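Local structure of nicotinate phosphoribosyltransferase (4HL7) at residues D274-L277 with N278-R282; G326-F329 with D330-L333; L252-W255 with L256-F259. The protein probably catalyses ATP-dependent formation of nicotinate ribonucleotide from nicotinate and phosphoribosyl diphosphate, a step in NAD biosynthesis. All blocks are in the same frame, centred on the assembly; numbering follows the deposited sequence.

Interaction 1: D274-L277 with N278-R282; sequences DAFL and NDFNR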
ATOM      1  N   ASP A 274     -16.018 -11.157   8.575  1.00 16.95           N
ATOM      2  CA  ASP A 274     -16.756 -11.440   9.834  1.00 19.12           C
ATOM      3  C   ASP A 274     -15.989 -11.072  11.067  1.00 17.83           C
ATOM      4  O   ASP A 274     -16.582 -10.584  12.025  1.00 17.82           O
ATOM      5  CB  ASP A 274     -17.227 -12.895   9.946  1.00 26.16           C
ATOM      6  CG  ASP A 274     -18.126 -13.290   8.792  1.00 35.54           C
ATOM      7  OD1 ASP A 274     -19.181 -12.662   8.608  1.00 39.11           O
ATOM      8  OD2 ASP A 274     -17.713 -14.158   8.006  1.00 44.75           O
ATOM      9  N   ALA A 275     -14.673 -11.349  11.110  1.00 16.37           N
ATOM     10  CA  ALA A 275     -13.849 -10.933  12.285  1.00 16.33           C
ATOM     11  C   ALA A 275     -13.819  -9.438  12.416  1.00 16.65           C
ATOM     12  O   ALA A 275     -13.877  -8.902  13.528  1.00 16.70           O
ATOM     13  CB  ALA A 275     -12.400 -11.454  12.145  1.00 16.12           C
ATOM     14  N   PHE A 276     -13.666  -8.749  11.285  1.00 14.56           N
ATOM     15  CA  PHE A 276     -13.665  -7.286  11.301  1.00 15.24           C
ATOM     16  C   PHE A 276     -15.000  -6.756  11.832  1.00 15.22           C
ATOM     17  O   PHE A 276     -15.026  -5.920  12.745  1.00 14.69           O
ATOM     18  CB  PHE A 276     -13.456  -6.722   9.917  1.00 13.93           C
ATOM     19  CG  PHE A 276     -13.401  -5.219   9.926  1.00 15.34           C
ATOM     20  CD1 PHE A 276     -12.255  -4.541  10.372  1.00 14.54           C
ATOM     21  CD2 PHE A 276     -14.513  -4.516   9.613  1.00 14.20           C
ATOM     22  CE1 PHE A 276     -12.253  -3.144  10.445  1.00 13.52           C
ATOM     23  CE2 PHE A 276     -14.528  -3.123   9.669  1.00 15.76           C
ATOM     24  CZ  PHE A 276     -13.393  -2.439  10.076  1.00 14.44           C
ATOM     25  N   LEU A 277     -16.113  -7.293  11.331  1.00 15.28           N
ATOM     26  CA  LEU A 277     -17.426  -6.774  11.808  1.00 17.01           C
ATOM     27  C   LEU A 277     -17.618  -7.021  13.282  1.00 15.62           C
ATOM     28  O   LEU A 277     -18.207  -6.198  13.963  1.00 17.15           O
ATOM     29  CB  LEU A 277     -18.574  -7.406  10.996  1.00 18.08           C
ATOM     30  CG  LEU A 277     -18.548  -6.934   9.518  1.00 19.83           C
ATOM     31  CD1 LEU A 277     -19.775  -7.490   8.808  1.00 25.12           C
ATOM     32  CD2 LEU A 277     -18.456  -5.425   9.342  1.00 21.27           C
ATOM     33  N   ASN A 278     -17.109  -8.139  13.792  1.00 16.77           N
ATOM     34  CA  ASN A 278     -17.222  -8.407  15.220  1.00 19.32           C
ATOM     35  C   ASN A 278     -16.396  -7.486  16.082  1.00 20.03           C
ATOM     36  O   ASN A 278     -16.732  -7.264  17.253  1.00 20.15           O
ATOM     37  CB  ASN A 278     -16.840  -9.851  15.570  1.00 22.56           C
ATOM     38  CG  ASN A 278     -17.870 -10.832  15.096  1.00 33.85           C
ATOM     39  OD1 ASN A 278     -19.021 -10.446  14.804  1.00 37.98           O
ATOM     40  ND2 ASN A 278     -17.478 -12.119  15.000  1.00 34.26           N
ATOM     41  N   ASP A 279     -15.329  -6.932  15.520  1.00 16.42           N
ATOM     42  CA  ASP A 279     -14.499  -5.987  16.293  1.00 17.52           C
ATOM     43  C   ASP A 279     -14.931  -4.531  16.149  1.00 15.96           C
ATOM     44  O   ASP A 279     -14.663  -3.702  17.028  1.00 17.19           O
ATOM     45  CB  ASP A 279     -12.989  -6.131  15.876  1.00 17.69           C
ATOM     46  CG  ASP A 279     -12.343  -7.412  16.437  1.00 20.11           C
ATOM     47  OD1 ASP A 279     -12.822  -7.995  17.458  1.00 20.82           O
ATOM     48  OD2 ASP A 279     -11.369  -7.858  15.841  1.00 21.46           O
ATOM     49  N   PHE A 280     -15.594  -4.225  15.050  1.00 14.87           N
ATOM     50  CA  PHE A 280     -15.815  -2.820  14.629  1.00 15.94           C
ATOM     51  C   PHE A 280     -17.095  -2.335  15.295  1.00 14.47           C
ATOM     52  O   PHE A 280     -18.140  -2.229  14.645  1.00 17.22           O
ATOM     53  CB  PHE A 280     -15.892  -2.767  13.099  1.00 15.73           C
ATOM     54  CG  PHE A 280     -15.642  -1.375  12.479  1.00 14.46           C
ATOM     55  CD1 PHE A 280     -14.552  -0.574  12.854  1.00 15.39           C
ATOM     56  CD2 PHE A 280     -16.485  -0.921  11.464  1.00 14.92           C
ATOM     57  CE1 PHE A 280     -14.356   0.671  12.265  1.00 16.21           C
ATOM     58  CE2 PHE A 280     -16.309   0.331  10.884  1.00 15.61           C
ATOM     59  CZ  PHE A 280     -15.205   1.119  11.257  1.00 17.63           C
ATOM     60  N   ASN A 281     -17.021  -2.101  16.636  1.00 15.15           N
ATOM     61  CA  ASN A 281     -18.208  -1.755  17.388  1.00 15.73           C
ATOM     62  C   ASN A 281     -18.684  -0.300  17.127  1.00 15.68           C
ATOM     63  O   ASN A 281     -18.127   0.459  16.328  1.00 14.39           O
ATOM     64  CB  ASN A 281     -17.968  -2.002  18.875  1.00 14.40           C
ATOM     65  CG  ASN A 281     -16.818  -1.205  19.407  1.00 15.19           C
ATOM     66  OD1 ASN A 281     -16.707  -0.038  19.143  1.00 16.61           O
ATOM     67  ND2 ASN A 281     -15.953  -1.859  20.201  1.00 17.27           N
ATOM     68  N   ARG A 282     -19.755   0.079  17.799  1.00 16.45           N
ATOM     69  CA  ARG A 282     -20.417   1.306  17.447  1.00 18.08           C
ATOM     70  C   ARG A 282     -19.469   2.503  17.687  1.00 16.89           C
ATOM     71  O   ARG A 282     -19.394   3.439  16.853  1.00 18.20           O
ATOM     72  CB  ARG A 282     -21.744   1.448  18.265  1.00 18.35           C
ATOM     73  CG  ARG A 282     -22.594   2.621  17.773  1.00 21.97           C
ATOM     74  CD  ARG A 282     -24.015   2.696  18.378  1.00 24.05           C
ATOM     75  NE  ARG A 282     -23.884   3.297  19.673  1.00 26.95           N
ATOM     76  CZ  ARG A 282     -23.811   4.626  19.841  1.00 26.48           C
ATOM     77  NH1 ARG A 282     -23.636   5.125  21.065  1.00 29.14           N
ATOM     78  NH2 ARG A 282     -23.884   5.422  18.759  1.00 25.52           N
TER
HETATM   79  O   HOH W   1     -19.499 -10.679  12.422  1.00 40.59           O
HETATM   80  O   HOH W   2     -13.436 -10.460  15.810  1.00 17.60           O
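The backbone N of N278 donates to D274 O at 3.1 Å, the regular i to i+4 bond of an alpha helix. One residue on, the pattern changes: D279 N makes a 3.0 Å bond to F276 O, three residues back, and reaches A275 O only weakly. F280 N also bonds weakly to F276 O, so that one oxygen takes two N-H groups in the last turn. A275 O has a second partner in a water, 2.8 Å away, which also donates a weaker bond to D279 OD1. The D279 carboxylate also reaches another helix: OD2 accepts from Q248 NE2 of helix 247-258, and OD1 makes a long, weak ion pair with R245.

These residues close helix 273-279, part of the crossover that leads from strand 265-267 to its parallel neighbour 290-293. F280 leaves the helix as the centre of an inverse gamma turn, with N281 N weakly bonded to D279 O. N281 then serves as N-cap of the following helix, its OD1 accepting from L284 N.

Off one side of the helix, F276 and F280 run side by side in the same direction. Both have CG anti to the backbone N (chi1 -178° and -160°), and the rings meet obliquely, with centroids 4.6 Å apart and planes inclined at 35°. The closest touch is F276 CE2 on F280 CD2 at 3.4 Å, while F276 CZ lies over the F280 face, displaced toward its rim. In return F280 CB makes a CH-pi contact over the F276 face, 4.1 Å from the centroid. V291 touches both rings from strand 290-293, and helix 298-311 supplies M305 against F276 and L277, and Y309 against F280.

Interaction 2: G326-F329 with D330-L333; sequences GLDF and DQAL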
ATOM      1  N   GLY A 326      -6.839  -3.855  -7.246  1.00 20.40           N
ATOM      2  CA  GLY A 326      -6.417  -4.018  -8.623  1.00 20.78           C
ATOM      3  C   GLY A 326      -7.395  -3.418  -9.628  1.00 20.78           C
ATOM      4  O   GLY A 326      -7.730  -4.040 -10.626  1.00 22.80           O
ATOM      5  N   LEU A 327      -7.811  -2.176  -9.383  1.00 20.32           N
ATOM      6  CA  LEU A 327      -8.861  -1.538 -10.223  1.00 18.56           C
ATOM      7  C   LEU A 327      -8.371  -1.039 -11.553  1.00 19.07           C
ATOM      8  O   LEU A 327      -7.214  -0.699 -11.700  1.00 19.39           O
ATOM      9  CB  LEU A 327      -9.442  -0.337  -9.461  1.00 17.38           C
ATOM     10  CG  LEU A 327     -10.233  -0.901  -8.261  1.00 20.33           C
ATOM     11  CD1 LEU A 327     -10.453   0.211  -7.256  1.00 21.37           C
ATOM     12  CD2 LEU A 327     -11.589  -1.527  -8.650  1.00 22.59           C
ATOM     13  N   ASP A 328      -9.313  -0.881 -12.470  1.00 17.24           N
ATOM     14  CA  ASP A 328      -9.152  -0.069 -13.665  1.00 17.65           C
ATOM     15  C   ASP A 328     -10.420   0.803 -13.736  1.00 17.76           C
ATOM     16  O   ASP A 328     -11.323   0.689 -12.862  1.00 18.97           O
ATOM     17  CB  ASP A 328      -9.052  -0.959 -14.932  1.00 19.74           C
ATOM     18  CG  ASP A 328     -10.157  -2.013 -15.003  1.00 20.27           C
ATOM     19  OD1 ASP A 328      -9.778  -3.215 -15.191  1.00 20.59           O
ATOM     20  OD2 ASP A 328     -11.404  -1.658 -14.901  1.00 20.65           O
ATOM     21  N   PHE A 329     -10.506   1.660 -14.748  1.00 18.75           N
ATOM     22  CA  PHE A 329     -11.590   2.690 -14.699  1.00 20.36           C
ATOM     23  C   PHE A 329     -12.948   2.056 -14.946  1.00 19.45           C
ATOM     24  O   PHE A 329     -13.958   2.497 -14.383  1.00 19.74           O
ATOM     25  CB  PHE A 329     -11.388   3.820 -15.735  1.00 19.53           C
ATOM     26  CG  PHE A 329     -10.277   4.805 -15.418  1.00 21.85           C
ATOM     27  CD1 PHE A 329      -9.906   5.109 -14.106  1.00 20.99           C
ATOM     28  CD2 PHE A 329      -9.665   5.509 -16.468  1.00 20.92           C
ATOM     29  CE1 PHE A 329      -8.888   6.041 -13.855  1.00 20.51           C
ATOM     30  CE2 PHE A 329      -8.659   6.478 -16.231  1.00 21.05           C
ATOM     31  CZ  PHE A 329      -8.268   6.744 -14.922  1.00 20.05           C
ATOM     32  N   ASP A 330     -13.002   1.008 -15.804  1.00 18.97           N
ATOM     33  CA  ASP A 330     -14.288   0.385 -16.027  1.00 19.88           C
ATOM     34  C   ASP A 330     -14.830  -0.326 -14.796  1.00 19.24           C
ATOM     35  O   ASP A 330     -16.030  -0.316 -14.517  1.00 19.46           O
ATOM     36  CB  ASP A 330     -14.272  -0.500 -17.302  1.00 20.54           C
ATOM     37  CG  ASP A 330     -14.135   0.349 -18.545  1.00 21.89           C
ATOM     38  OD1 ASP A 330     -15.032   1.199 -18.775  1.00 24.54           O
ATOM     39  OD2 ASP A 330     -13.118   0.243 -19.244  1.00 24.82           O
ATOM     40  N   GLN A 331     -13.960  -0.962 -14.044  1.00 18.25           N
ATOM     41  CA  GLN A 331     -14.376  -1.496 -12.732  1.00 18.24           C
ATOM     42  C   GLN A 331     -14.888  -0.353 -11.773  1.00 17.50           C
ATOM     43  O   GLN A 331     -15.892  -0.501 -11.047  1.00 15.89           O
ATOM     44  CB  GLN A 331     -13.192  -2.191 -12.083  1.00 18.10           C
ATOM     45  CG  GLN A 331     -12.808  -3.572 -12.642  1.00 19.34           C
ATOM     46  CD  GLN A 331     -11.641  -4.199 -11.816  1.00 21.96           C
ATOM     47  OE1 GLN A 331     -11.786  -4.455 -10.633  1.00 21.54           O
ATOM     48  NE2 GLN A 331     -10.495  -4.396 -12.448  1.00 23.74           N
ATOM     49  N   ALA A 332     -14.205   0.769 -11.805  1.00 16.89           N
ATOM     50  CA  ALA A 332     -14.515   1.863 -10.895  1.00 17.74           C
ATOM     51  C   ALA A 332     -15.907   2.406 -11.252  1.00 17.88           C
ATOM     52  O   ALA A 332     -16.767   2.577 -10.357  1.00 19.72           O
ATOM     53  CB  ALA A 332     -13.462   2.935 -10.980  1.00 16.15           C
ATOM     54  N   LEU A 333     -16.162   2.584 -12.564  1.00 18.20           N
ATOM     55  CA  LEU A 333     -17.491   3.150 -12.962  1.00 18.59           C
ATOM     56  C   LEU A 333     -18.637   2.236 -12.558  1.00 17.92           C
ATOM     57  O   LEU A 333     -19.723   2.697 -12.172  1.00 19.21           O
ATOM     58  CB  LEU A 333     -17.536   3.511 -14.442  1.00 18.19           C
ATOM     59  CG  LEU A 333     -16.577   4.628 -14.890  1.00 20.14           C
ATOM     60  CD1 LEU A 333     -16.704   4.946 -16.412  1.00 22.79           C
ATOM     61  CD2 LEU A 333     -16.692   5.908 -14.049  1.00 22.40           C
TER
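The carboxylate of D328 and the side-chain amide of Q331 meet almost perpendicularly, their planes 82° apart. Q331 NE2 comes down over a face of the carboxylate and bonds to D328 OD1 at 3.1 Å, while OD1 itself lies close to the amide plane. At the other end of that amide, L327 CD2 rests against Q331 OE1 at 3.5 Å.

This is a helix N-cap: D328 stands just ahead of helix 329-339, which follows strand 320-323 of the parallel sheet in a beta-alpha unit of the barrel-like domain. The capping bond itself is short and straight, Q331 N to D328 OD2 at 2.8 Å with an N-H...O angle of 168°. D328 CG lies between its own backbone N and carbonyl carbon (chi1 49°), which turns the carboxylate back over the first turn. Both carboxylate oxygens are thus engaged by one residue, OD2 by its backbone and OD1 by its side chain. The helix N-terminus would be expected to favour the negative charge here, although the D330 carboxylate is not far off.

Behind the cap the ordinary helix bonds take over, A332 N to D328 O at 3.1 Å and L333 N to F329 O at 2.9 Å. L327 packs inward on F347 and I349 of strand 344-349, and F329 meets the F352 ring edge-to-face. A sulfate ion, probably from the crystallisation liquor, lies near G326, on the loop leading to the cap. Q331 NE2 has one further acceptor on that loop, a weak bond to G326 O at 3.3 Å.

Interaction 3: L252-W255 with L256-F259; sequences LERW and LTAF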
ATOM      1  N   LEU A 252      -7.231  -1.196  16.077  1.00 13.31           N
ATOM      2  CA  LEU A 252      -8.214  -0.106  15.759  1.00 14.12           C
ATOM      3  C   LEU A 252      -8.244   1.015  16.824  1.00 14.21           C
ATOM      4  O   LEU A 252      -8.233   2.209  16.480  1.00 15.40           O
ATOM      5  CB  LEU A 252      -9.651  -0.654  15.533  1.00 13.49           C
ATOM      6  CG  LEU A 252      -9.858  -1.625  14.326  1.00 14.10           C
ATOM      7  CD1 LEU A 252     -11.134  -2.394  14.514  1.00 13.69           C
ATOM      8  CD2 LEU A 252      -9.923  -0.741  13.057  1.00 12.85           C
ATOM      9  N   GLU A 253      -8.297   0.646  18.096  1.00 13.74           N
ATOM     10  CA  GLU A 253      -8.332   1.615  19.159  1.00 14.21           C
ATOM     11  C   GLU A 253      -7.074   2.466  19.198  1.00 14.44           C
ATOM     12  O   GLU A 253      -7.136   3.672  19.410  1.00 14.69           O
ATOM     13  CB  GLU A 253      -8.539   0.860  20.505  1.00 15.39           C
ATOM     14  CG  GLU A 253      -9.926   0.211  20.512  1.00 17.52           C
ATOM     15  CD  GLU A 253     -10.118  -0.638  21.747  1.00 27.56           C
ATOM     16  OE1 GLU A 253      -9.121  -1.157  22.234  1.00 27.54           O
ATOM     17  OE2 GLU A 253     -11.256  -0.780  22.197  1.00 24.14           O
ATOM     18  N   ARG A 254      -5.918   1.843  19.028  1.00 14.76           N
ATOM     19  CA  ARG A 254      -4.660   2.551  19.228  1.00 16.20           C
ATOM     20  C   ARG A 254      -4.365   3.503  18.072  1.00 16.26           C
ATOM     21  O   ARG A 254      -3.652   4.467  18.254  1.00 16.43           O
ATOM     22  CB  ARG A 254      -3.517   1.570  19.381  1.00 17.20           C
ATOM     23  CG  ARG A 254      -3.584   0.954  20.782  1.00 25.42           C
ATOM     24  CD  ARG A 254      -2.226   0.652  21.360  1.00 27.11           C
ATOM     25  NE  ARG A 254      -2.190   1.012  22.790  1.00 32.08           N
ATOM     26  CZ  ARG A 254      -1.107   0.924  23.547  1.00 34.16           C
ATOM     27  NH1 ARG A 254       0.018   0.446  23.023  1.00 30.25           N
ATOM     28  NH2 ARG A 254      -1.156   1.278  24.840  1.00 34.76           N
ATOM     29  N   TRP A 255      -4.906   3.247  16.883  1.00 13.88           N
ATOM     30  CA  TRP A 255      -4.753   4.246  15.811  1.00 14.95           C
ATOM     31  C   TRP A 255      -5.377   5.575  16.250  1.00 15.31           C
ATOM     32  O   TRP A 255      -4.838   6.648  16.035  1.00 15.50           O
ATOM     33  CB  TRP A 255      -5.417   3.762  14.502  1.00 15.30           C
ATOM     34  CG  TRP A 255      -5.142   4.690  13.344  1.00 15.67           C
ATOM     35  CD1 TRP A 255      -5.948   5.703  12.806  1.00 18.47           C
ATOM     36  CD2 TRP A 255      -3.879   4.792  12.628  1.00 17.80           C
ATOM     37  NE1 TRP A 255      -5.258   6.369  11.765  1.00 20.76           N
ATOM     38  CE2 TRP A 255      -4.042   5.813  11.601  1.00 19.43           C
ATOM     39  CE3 TRP A 255      -2.673   4.118  12.714  1.00 19.67           C
ATOM     40  CZ2 TRP A 255      -3.006   6.151  10.723  1.00 22.33           C
ATOM     41  CZ3 TRP A 255      -1.656   4.453  11.799  1.00 20.60           C
ATOM     42  CH2 TRP A 255      -1.839   5.432  10.833  1.00 22.05           C
ATOM     43  N   LEU A 256      -6.565   5.489  16.848  1.00 15.90           N
ATOM     44  CA  LEU A 256      -7.289   6.673  17.333  1.00 16.32           C
ATOM     45  C   LEU A 256      -6.552   7.409  18.481  1.00 17.55           C
ATOM     46  O   LEU A 256      -6.614   8.614  18.575  1.00 23.13           O
ATOM     47  CB  LEU A 256      -8.671   6.262  17.812  1.00 15.53           C
ATOM     48  CG  LEU A 256      -9.549   5.680  16.661  1.00 15.08           C
ATOM     49  CD1 LEU A 256     -10.923   5.258  17.237  1.00 13.63           C
ATOM     50  CD2 LEU A 256      -9.710   6.535  15.364  1.00 14.31           C
ATOM     51  N   THR A 257      -5.822   6.680  19.316  1.00 17.71           N
ATOM     52  CA  THR A 257      -5.123   7.337  20.464  1.00 17.73           C
ATOM     53  C   THR A 257      -3.707   7.787  20.102  1.00 20.53           C
ATOM     54  O   THR A 257      -3.037   8.431  20.916  1.00 19.55           O
ATOM     55  CB  THR A 257      -5.125   6.463  21.704  1.00 21.37           C
ATOM     56  OG1 THR A 257      -4.636   5.188  21.390  1.00 20.70           O
ATOM     57  CG2 THR A 257      -6.575   6.301  22.227  1.00 19.97           C
ATOM     58  N   ALA A 258      -3.272   7.426  18.892  1.00 17.00           N
ATOM     59  CA  ALA A 258      -1.959   7.859  18.348  1.00 16.35           C
ATOM     60  C   ALA A 258      -1.988   9.287  17.814  1.00 19.79           C
ATOM     61  O   ALA A 258      -0.951   9.907  17.703  1.00 20.96           O
ATOM     62  CB  ALA A 258      -1.535   6.897  17.256  1.00 16.30           C
ATOM     63  N   PHE A 259      -3.176   9.796  17.468  1.00 18.85           N
ATOM     64  CA  PHE A 259      -3.317  11.111  16.765  1.00 19.26           C
ATOM     65  C   PHE A 259      -4.560  11.823  17.280  1.00 20.52           C
ATOM     66  O   PHE A 259      -5.551  11.142  17.605  1.00 19.32           O
ATOM     67  CB  PHE A 259      -3.534  10.924  15.255  1.00 20.63           C
ATOM     68  CG  PHE A 259      -2.533   9.982  14.560  1.00 20.71           C
ATOM     69  CD1 PHE A 259      -1.344  10.483  14.009  1.00 20.42           C
ATOM     70  CD2 PHE A 259      -2.836   8.626  14.350  1.00 19.95           C
ATOM     71  CE1 PHE A 259      -0.455   9.605  13.330  1.00 21.04           C
ATOM     72  CE2 PHE A 259      -1.981   7.754  13.655  1.00 18.92           C
ATOM     73  CZ  PHE A 259      -0.757   8.247  13.165  1.00 18.30           C
TER
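R254 O is approached by three donors from the next turn, each held only weakly. A258 N is the nearest of them at 3.1 Å, T257 N lies at 3.3 Å, and the T257 hydroxyl OG1 stands 3.4 Å away, though where its proton goes is not settled. That hydroxyl sits between the backbone N and the carbonyl carbon of T257 (chi1 52°), which folds it back over the preceding turn. T257 N makes a sounder bond to E253 O, whereas A258 N also leans weakly on W255 O. Mixed i+3 and i+4 bonding of this kind marks the backbone toward the C-terminal end of helix 247-258, where F259 turns away in an extended conformation.

The turn brings F259 back against W255 in an edge-to-face pair. W255 CG stands anti to the backbone N (chi1 -173°), swinging the indole along the helix toward the residue four places on, where the edge of F259 meets its face with the planes inclined at 56°. The CE2 atom leads, above the middle of the indole and 3.5 Å from W255 CZ2; the centroid of the phenyl is 4.7 Å from that of the six-membered indole ring. Next to CE2, F259 CD2 approaches W255 O at 3.3 Å, and that oxygen lies at the edge of the phenyl ring, near its plane.

W255 is anchored further by NE1 donating to L263 O and by an edge-to-face pairing with W234 of helix 232-241. On another flank, helix 21-33 meets T257 and A258 through F33, whose ring also takes a cation-pi contact from R254, and R254 NH1 is hydrogen-bonded to Y34 OH, just past that helix. L252, E253 and L256 all pack on L284 of helix 282-287.

In the fold
Interactions 1 and 3 are neighbours, their centres about 16 Å apart: L252 of 252-259 touches both rings of the F276-F280 pair, so helices 247-258 and 273-279 pack directly on each other. Each lies where a helix runs out, with loosened backbone bonding and a buried aromatic pair four residues apart, oblique in interaction 1 and edge-to-face in interaction 3. Interaction 2 stands apart, with nearest atoms about 18 Å from interaction 1 and 20 Å from interaction 3. It lies at a helix start, and there the contact is mainly polar, a carboxylate gripped by a backbone N-H and a side-chain amide, while L327, F329, A332 and L333 are buried. Every one of the three mixes buried and exposed residues.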